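Trichothecene 15-O-acetyltransferase TRI3 (Fusarium sporotrichioides, PDB 3FOT) acetylates the 15-hydroxyl of trichothecene intermediates such as 15-deacetylcalonectrin during the biosynthesis of T-2 toxin, as a coenzyme A-dependent member of the BAHD acyltransferase superfamily. Local coordinates at residues K75-R86 with A117-V127. Sequence-based numbering, arbitrary orientation.
With SO4 (sulfate ion), chain J.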
ATOM      1  N   LYS A  75       5.828 -17.486 -16.965  1.00  8.49           N
ATOM      2  CA  LYS A  75       4.428 -17.604 -16.603  1.00  9.25           C
ATOM      3  C   LYS A  75       4.229 -18.973 -15.972  1.00  9.17           C
ATOM      4  O   LYS A  75       3.583 -19.095 -14.922  1.00  9.32           O
ATOM      5  CB  LYS A  75       3.542 -17.432 -17.834  1.00  8.78           C
ATOM      6  CG  LYS A  75       2.059 -17.785 -17.599  1.00  8.67           C
ATOM      7  CD  LYS A  75       1.173 -17.135 -18.670  1.00 10.42           C
ATOM      8  CE  LYS A  75      -0.115 -17.911 -18.872  1.00 13.32           C
ATOM      9  NZ  LYS A  75      -1.035 -17.928 -17.703  1.00 12.03           N
ATOM     10  N   GLU A  76       4.806 -20.007 -16.575  1.00  9.26           N
ATOM     11  CA  GLU A  76       4.622 -21.361 -16.008  1.00 10.97           C
ATOM     12  C   GLU A  76       5.157 -21.437 -14.569  1.00 10.81           C
ATOM     13  O   GLU A  76       4.498 -21.971 -13.658  1.00 10.21           O
ATOM     14  CB  GLU A  76       5.260 -22.427 -16.917  1.00 10.47           C
ATOM     15  CG  GLU A  76       5.014 -23.835 -16.403  1.00 13.43           C
ATOM     16  CD  GLU A  76       5.841 -24.924 -17.103  1.00 15.98           C
ATOM     17  OE1 GLU A  76       6.761 -24.608 -17.889  1.00 18.52           O
ATOM     18  OE2 GLU A  76       5.552 -26.109 -16.808  1.00 20.49           O
ATOM     19  N   MET A  77       6.358 -20.893 -14.353  1.00 10.41           N
ATOM     20  CA  MET A  77       6.997 -20.907 -13.017  1.00 11.40           C
ATOM     21  C   MET A  77       6.192 -20.085 -11.992  1.00  9.79           C
ATOM     22  O   MET A  77       6.038 -20.483 -10.830  1.00  9.76           O
ATOM     23  CB  MET A  77       8.430 -20.362 -13.114  1.00 11.64           C
ATOM     24  CG  MET A  77       9.393 -21.202 -13.994  1.00 13.98           C
ATOM     25  SD  MET A  77      10.858 -20.191 -14.320  1.00 20.35           S
ATOM     26  CE  MET A  77      11.354 -20.687 -15.933  1.00 18.26           C
ATOM     27  N   PHE A  78       5.664 -18.945 -12.420  1.00  8.94           N
ATOM     28  CA  PHE A  78       4.889 -18.100 -11.487  1.00  8.84           C
ATOM     29  C   PHE A  78       3.518 -18.692 -11.184  1.00  8.82           C
ATOM     30  O   PHE A  78       2.942 -18.448 -10.132  1.00  9.02           O
ATOM     31  CB  PHE A  78       4.783 -16.672 -12.014  1.00  8.69           C
ATOM     32  CG  PHE A  78       5.925 -15.811 -11.577  1.00  8.58           C
ATOM     33  CD1 PHE A  78       6.000 -15.342 -10.260  1.00 10.88           C
ATOM     34  CD2 PHE A  78       6.945 -15.502 -12.450  1.00  7.80           C
ATOM     35  CE1 PHE A  78       7.092 -14.554  -9.846  1.00 10.69           C
ATOM     36  CE2 PHE A  78       8.038 -14.728 -12.057  1.00  9.73           C
ATOM     37  CZ  PHE A  78       8.110 -14.243 -10.766  1.00  9.89           C
ATOM     38  N   GLU A  79       2.987 -19.479 -12.107  1.00  9.44           N
ATOM     39  CA  GLU A  79       1.742 -20.204 -11.824  1.00  8.70           C
ATOM     40  C   GLU A  79       1.985 -21.206 -10.695  1.00  8.97           C
ATOM     41  O   GLU A  79       1.190 -21.320  -9.753  1.00  8.82           O
ATOM     42  CB  GLU A  79       1.244 -20.923 -13.077  1.00  9.15           C
ATOM     43  CG  GLU A  79       0.613 -19.995 -14.124  1.00  9.38           C
ATOM     44  CD  GLU A  79       0.376 -20.755 -15.420  1.00 14.39           C
ATOM     45  OE1 GLU A  79       0.551 -21.989 -15.417  1.00 19.07           O
ATOM     46  OE2 GLU A  79       0.017 -20.139 -16.438  1.00 12.93           O
ATOM     47  N   LEU A  80       3.096 -21.925 -10.789  1.00  9.47           N
ATOM     48  CA  LEU A  80       3.503 -22.899  -9.766  1.00  9.58           C
ATOM     49  C   LEU A  80       3.751 -22.209  -8.409  1.00  9.04           C
ATOM     50  O   LEU A  80       3.242 -22.648  -7.381  1.00  9.11           O
ATOM     51  CB  LEU A  80       4.737 -23.667 -10.250  1.00 10.16           C
ATOM     52  CG  LEU A  80       4.439 -24.613 -11.426  1.00 11.32           C
ATOM     53  CD1 LEU A  80       5.746 -25.122 -12.019  1.00 13.43           C
ATOM     54  CD2 LEU A  80       3.571 -25.779 -10.980  1.00 14.56           C
ATOM     55  N   ALA A  81       4.507 -21.114  -8.424  1.00  7.98           N
ATOM     56  CA  ALA A  81       4.735 -20.300  -7.252  1.00  7.54           C
ATOM     57  C   ALA A  81       3.430 -19.783  -6.645  1.00  8.35           C
ATOM     58  O   ALA A  81       3.286 -19.751  -5.427  1.00  9.15           O
ATOM     59  CB  ALA A  81       5.675 -19.123  -7.602  1.00  7.85           C
ATOM     60  N   LEU A  82       2.496 -19.349  -7.484  1.00  7.75           N
ATOM     61  CA  LEU A  82       1.247 -18.764  -6.984  1.00  8.59           C
ATOM     62  C   LEU A  82       0.393 -19.822  -6.273  1.00  9.49           C
ATOM     63  O   LEU A  82      -0.278 -19.558  -5.249  1.00  9.79           O
ATOM     64  CB  LEU A  82       0.461 -18.149  -8.139  1.00  8.39           C
ATOM     65  CG  LEU A  82      -0.855 -17.471  -7.769  1.00  8.69           C
ATOM     66  CD1 LEU A  82      -0.687 -16.336  -6.723  1.00  8.37           C
ATOM     67  CD2 LEU A  82      -1.475 -16.921  -9.047  1.00 10.40           C
ATOM     68  N   LEU A  83       0.427 -21.034  -6.803  1.00  9.52           N
ATOM     69  CA  LEU A  83      -0.247 -22.154  -6.117  1.00  9.97           C
ATOM     70  C   LEU A  83       0.339 -22.419  -4.729  1.00 10.13           C
ATOM     71  O   LEU A  83      -0.418 -22.566  -3.751  1.00  9.95           O
ATOM     72  CB  LEU A  83      -0.220 -23.426  -6.978  1.00 10.79           C
ATOM     73  CG  LEU A  83      -1.084 -23.375  -8.238  1.00 11.81           C
ATOM     74  CD1 LEU A  83      -0.671 -24.460  -9.221  1.00 14.23           C
ATOM     75  CD2 LEU A  83      -2.582 -23.474  -7.870  1.00 12.96           C
ATOM     76  N   ASP A  84       1.671 -22.472  -4.618  1.00  9.27           N
ATOM     77  CA  ASP A  84       2.320 -22.636  -3.329  1.00 10.10           C
ATOM     78  C   ASP A  84       1.931 -21.481  -2.415  1.00  9.74           C
ATOM     79  O   ASP A  84       1.680 -21.680  -1.230  1.00 10.06           O
ATOM     80  CB  ASP A  84       3.853 -22.648  -3.471  1.00  9.32           C
ATOM     81  CG  ASP A  84       4.370 -23.874  -4.192  1.00 12.76           C
ATOM     82  OD1 ASP A  84       3.612 -24.887  -4.284  1.00 14.24           O
ATOM     83  OD2 ASP A  84       5.544 -23.807  -4.655  1.00 13.93           O
ATOM     84  N   ALA A  85       1.891 -20.272  -2.985  1.00  8.92           N
ATOM     85  CA  ALA A  85       1.637 -19.068  -2.203  1.00  9.40           C
ATOM     86  C   ALA A  85       0.194 -19.052  -1.696  1.00  9.69           C
ATOM     87  O   ALA A  85      -0.066 -18.585  -0.586  1.00 11.41           O
ATOM     88  CB  ALA A  85       1.938 -17.834  -3.013  1.00  8.86           C
ATOM     89  N   ARG A  86      -0.726 -19.580  -2.500  1.00  9.87           N
ATOM     90  CA  ARG A  86      -2.139 -19.666  -2.123  1.00  9.88           C
ATOM     91  C   ARG A  86      -2.271 -20.566  -0.905  1.00 10.58           C
ATOM     92  O   ARG A  86      -3.034 -20.269   0.011  1.00  9.78           O
ATOM     93  CB  ARG A  86      -3.005 -20.213  -3.268  1.00  9.41           C
ATOM     94  CG  ARG A  86      -4.493 -20.343  -2.825  1.00  9.86           C
ATOM     95  CD  ARG A  86      -5.409 -20.656  -3.959  1.00  9.28           C
ATOM     96  NE  ARG A  86      -6.795 -20.819  -3.518  1.00  9.15           N
ATOM     97  CZ  ARG A  86      -7.854 -20.786  -4.320  1.00 11.14           C
ATOM     98  NH1 ARG A  86      -7.723 -20.560  -5.628  1.00 11.55           N
ATOM     99  NH2 ARG A  86      -9.077 -20.962  -3.798  1.00 11.61           N
ATOM    100  N   ALA A 117      -7.770 -25.469  -9.109  1.00 16.09           N
ATOM    101  CA  ALA A 117      -6.706 -24.636  -8.542  1.00 15.13           C
ATOM    102  C   ALA A 117      -5.717 -24.206  -9.622  1.00 15.51           C
ATOM    103  O   ALA A 117      -5.312 -23.048  -9.697  1.00 14.70           O
ATOM    104  CB  ALA A 117      -5.965 -25.394  -7.451  1.00 15.54           C
ATOM    105  N   ARG A 118      -5.315 -25.159 -10.461  1.00 15.13           N
ATOM    106  CA  ARG A 118      -4.396 -24.849 -11.535  1.00 15.66           C
ATOM    107  C   ARG A 118      -5.026 -23.889 -12.541  1.00 15.13           C
ATOM    108  O   ARG A 118      -4.361 -22.970 -13.017  1.00 13.74           O
ATOM    109  CB  ARG A 118      -3.911 -26.152 -12.190  1.00 15.53           C
ATOM    110  CG  ARG A 118      -2.971 -26.940 -11.300  1.00 17.73           C
ATOM    111  CD  ARG A 118      -2.326 -28.138 -12.028  1.00 18.27           C
ATOM    112  NE  ARG A 118      -3.278 -29.215 -12.286  1.00 24.28           N
ATOM    113  CZ  ARG A 118      -3.435 -30.298 -11.524  1.00 25.73           C
ATOM    114  NH1 ARG A 118      -4.331 -31.219 -11.868  1.00 26.17           N
ATOM    115  NH2 ARG A 118      -2.693 -30.478 -10.435  1.00 27.80           N
ATOM    116  N   ASP A 119      -6.314 -24.082 -12.850  1.00 14.29           N
ATOM    117  CA  ASP A 119      -7.048 -23.160 -13.720  1.00 14.72           C
ATOM    118  C   ASP A 119      -7.043 -21.757 -13.131  1.00 13.36           C
ATOM    119  O   ASP A 119      -6.844 -20.783 -13.846  1.00 12.52           O
ATOM    120  CB  ASP A 119      -8.509 -23.590 -13.895  1.00 16.33           C
ATOM    121  CG  ASP A 119      -8.658 -24.863 -14.701  1.00 20.21           C
ATOM    122  OD1 ASP A 119      -7.679 -25.289 -15.336  1.00 22.35           O
ATOM    123  OD2 ASP A 119      -9.780 -25.407 -14.688  1.00 23.71           O
ATOM    124  N   TRP A 120      -7.289 -21.671 -11.821  1.00 12.14           N
ATOM    125  CA  TRP A 120      -7.289 -20.389 -11.132  1.00 11.74           C
ATOM    126  C   TRP A 120      -5.919 -19.677 -11.275  1.00 10.98           C
ATOM    127  O   TRP A 120      -5.867 -18.507 -11.656  1.00 11.69           O
ATOM    128  CB  TRP A 120      -7.671 -20.533  -9.640  1.00 10.94           C
ATOM    129  CG  TRP A 120      -7.292 -19.316  -8.820  1.00 10.78           C
ATOM    130  CD1 TRP A 120      -7.987 -18.145  -8.704  1.00 10.71           C
ATOM    131  CD2 TRP A 120      -6.076 -19.144  -8.058  1.00 11.33           C
ATOM    132  NE1 TRP A 120      -7.288 -17.259  -7.909  1.00 10.77           N
ATOM    133  CE2 TRP A 120      -6.123 -17.852  -7.484  1.00  9.69           C
ATOM    134  CE3 TRP A 120      -4.970 -19.965  -7.798  1.00  9.63           C
ATOM    135  CZ2 TRP A 120      -5.083 -17.342  -6.687  1.00 10.20           C
ATOM    136  CZ3 TRP A 120      -3.930 -19.471  -6.973  1.00  9.21           C
ATOM    137  CH2 TRP A 120      -4.001 -18.158  -6.436  1.00  8.76           C
ATOM    138  N   ALA A 121      -4.836 -20.375 -10.950  1.00 11.64           N
ATOM    139  CA  ALA A 121      -3.483 -19.772 -11.025  1.00 10.87           C
ATOM    140  C   ALA A 121      -3.118 -19.321 -12.452  1.00 11.92           C
ATOM    141  O   ALA A 121      -2.617 -18.216 -12.662  1.00 10.74           O
ATOM    142  CB  ALA A 121      -2.428 -20.744 -10.449  1.00 11.48           C
ATOM    143  N   ARG A 122      -3.420 -20.168 -13.444  1.00 13.26           N
ATOM    144  CA  ARG A 122      -3.205 -19.788 -14.843  1.00 14.34           C
ATOM    145  C   ARG A 122      -3.941 -18.492 -15.198  1.00 13.34           C
ATOM    146  O   ARG A 122      -3.412 -17.617 -15.925  1.00 13.18           O
ATOM    147  CB  ARG A 122      -3.632 -20.959 -15.737  1.00 14.74           C
ATOM    148  CG  ARG A 122      -3.564 -20.702 -17.232  1.00 18.16           C
ATOM    149  CD  ARG A 122      -4.181 -21.885 -18.001  1.00 18.02           C
ATOM    150  NE  ARG A 122      -3.818 -23.156 -17.377  1.00 23.95           N
ATOM    151  CZ  ARG A 122      -4.703 -24.029 -16.914  1.00 26.70           C
ATOM    152  NH1 ARG A 122      -6.012 -23.786 -17.054  1.00 27.77           N
ATOM    153  NH2 ARG A 122      -4.282 -25.152 -16.344  1.00 27.48           N
ATOM    154  N   GLY A 123      -5.158 -18.346 -14.662  1.00 11.97           N
ATOM    155  CA  GLY A 123      -5.991 -17.170 -14.882  1.00 12.48           C
ATOM    156  C   GLY A 123      -5.447 -15.877 -14.293  1.00 11.88           C
ATOM    157  O   GLY A 123      -5.877 -14.790 -14.697  1.00 11.92           O
ATOM    158  N   CYS A 124      -4.513 -15.995 -13.336  1.00 10.98           N
ATOM    159  CA  CYS A 124      -3.966 -14.838 -12.647  1.00 11.17           C
ATOM    160  C   CYS A 124      -2.615 -14.356 -13.181  1.00 10.73           C
ATOM    161  O   CYS A 124      -2.121 -13.322 -12.731  1.00 10.79           O
ATOM    162  CB  CYS A 124      -3.766 -15.146 -11.159  1.00 10.69           C
ATOM    163  SG  CYS A 124      -5.289 -15.381 -10.248  1.00 13.49           S
ATOM    164  N   ILE A 125      -2.016 -15.097 -14.109  1.00 10.77           N
ATOM    165  CA  ILE A 125      -0.676 -14.736 -14.578  1.00 10.48           C
ATOM    166  C   ILE A 125      -0.747 -14.503 -16.074  1.00 11.25           C
ATOM    167  O   ILE A 125      -1.211 -15.371 -16.814  1.00 11.31           O
ATOM    168  CB  ILE A 125       0.362 -15.857 -14.306  1.00 11.47           C
ATOM    169  CG1 ILE A 125       0.346 -16.331 -12.843  1.00 12.88           C
ATOM    170  CG2 ILE A 125       1.763 -15.416 -14.752  1.00  9.85           C
ATOM    171  CD1 ILE A 125       0.824 -15.335 -11.840  1.00 16.95           C
ATOM    172  N   HIS A 126      -0.293 -13.324 -16.496  1.00 10.55           N
ATOM    173  CA  HIS A 126      -0.406 -12.881 -17.886  1.00 12.17           C
ATOM    174  C   HIS A 126       0.936 -12.429 -18.409  1.00 11.76           C
ATOM    175  O   HIS A 126       1.760 -11.929 -17.655  1.00 10.92           O
ATOM    176  CB  HIS A 126      -1.396 -11.726 -17.939  1.00 12.76           C
ATOM    177  CG  HIS A 126      -2.702 -12.063 -17.298  1.00 14.29           C
ATOM    178  ND1 HIS A 126      -3.583 -12.958 -17.861  1.00 17.33           N
ATOM    179  CD2 HIS A 126      -3.238 -11.697 -16.112  1.00 15.36           C
ATOM    180  CE1 HIS A 126      -4.622 -13.110 -17.057  1.00 17.57           C
ATOM    181  NE2 HIS A 126      -4.444 -12.347 -15.996  1.00 15.66           N
ATOM    182  N   VAL A 127       1.154 -12.579 -19.709  1.00 11.31           N
ATOM    183  CA  VAL A 127       2.406 -12.112 -20.287  1.00 11.80           C
ATOM    184  C   VAL A 127       2.174 -11.277 -21.548  1.00 11.62           C
ATOM    185  O   VAL A 127       1.145 -11.438 -22.253  1.00 12.33           O
ATOM    186  CB  VAL A 127       3.370 -13.277 -20.642  1.00 11.14           C
ATOM    187  CG1 VAL A 127       3.580 -14.202 -19.463  1.00 11.55           C
ATOM    188  CG2 VAL A 127       2.876 -14.042 -21.873  1.00 12.29           C
TER
HETATM  189  S   SO4 J 528      -2.329 -14.466 -20.958  1.00 36.46           S
HETATM  190  O1  SO4 J 528      -0.851 -14.329 -20.958  1.00 29.17           O
HETATM  191  O2  SO4 J 528      -2.731 -15.061 -22.245  1.00 36.99           O
HETATM  192  O3  SO4 J 528      -2.823 -15.295 -19.860  1.00 33.64           O
HETATM  193  O4  SO4 J 528      -2.986 -13.159 -20.831  1.00 35.81           O
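Lys75 NZ donates a hydrogen bond of 2.7 Å to Ile125 O, from a position tilted 28° out of the carbonyl plane, and also forms a salt bridge to Glu79 OE2 (2.8 Å), one helical turn further on. A bend at the last torsion of the lysine (chi4 65°) turns the ammonium to these partners after CB and CG have run past Val127 CG1 and Ile125 CG2. The OE2 oxygen of Glu79 in turn lies against Arg122 CA and CG. Between the helices, Leu83 is a knob in the hole formed by Ala117, Arg118, Trp120 and Ala121, its CG 3.7 Å from Ala121 CB. Helix 71-88 packs both on helix 114-124 and on the start of strand 125-129, an outermost strand of the six-stranded mixed sheet in this BAHD-type fold. Leu82 wedges CG against Trp120 CH2 (3.5 Å), while its CD2 reaches Cys124 CB and Ile125 CD1. Over one face of the indole, Arg86 CD makes a CH-pi contact 3.9 Å from the centroid of the six-membered ring, and NH1 sits over the same face, 3.3 Å from Trp120 CD2, in a cation-pi contact with the guanidinium edge-on, its plane 79° from the ring. Arg86 NE is hydrogen-bonded to Tyr108 OH.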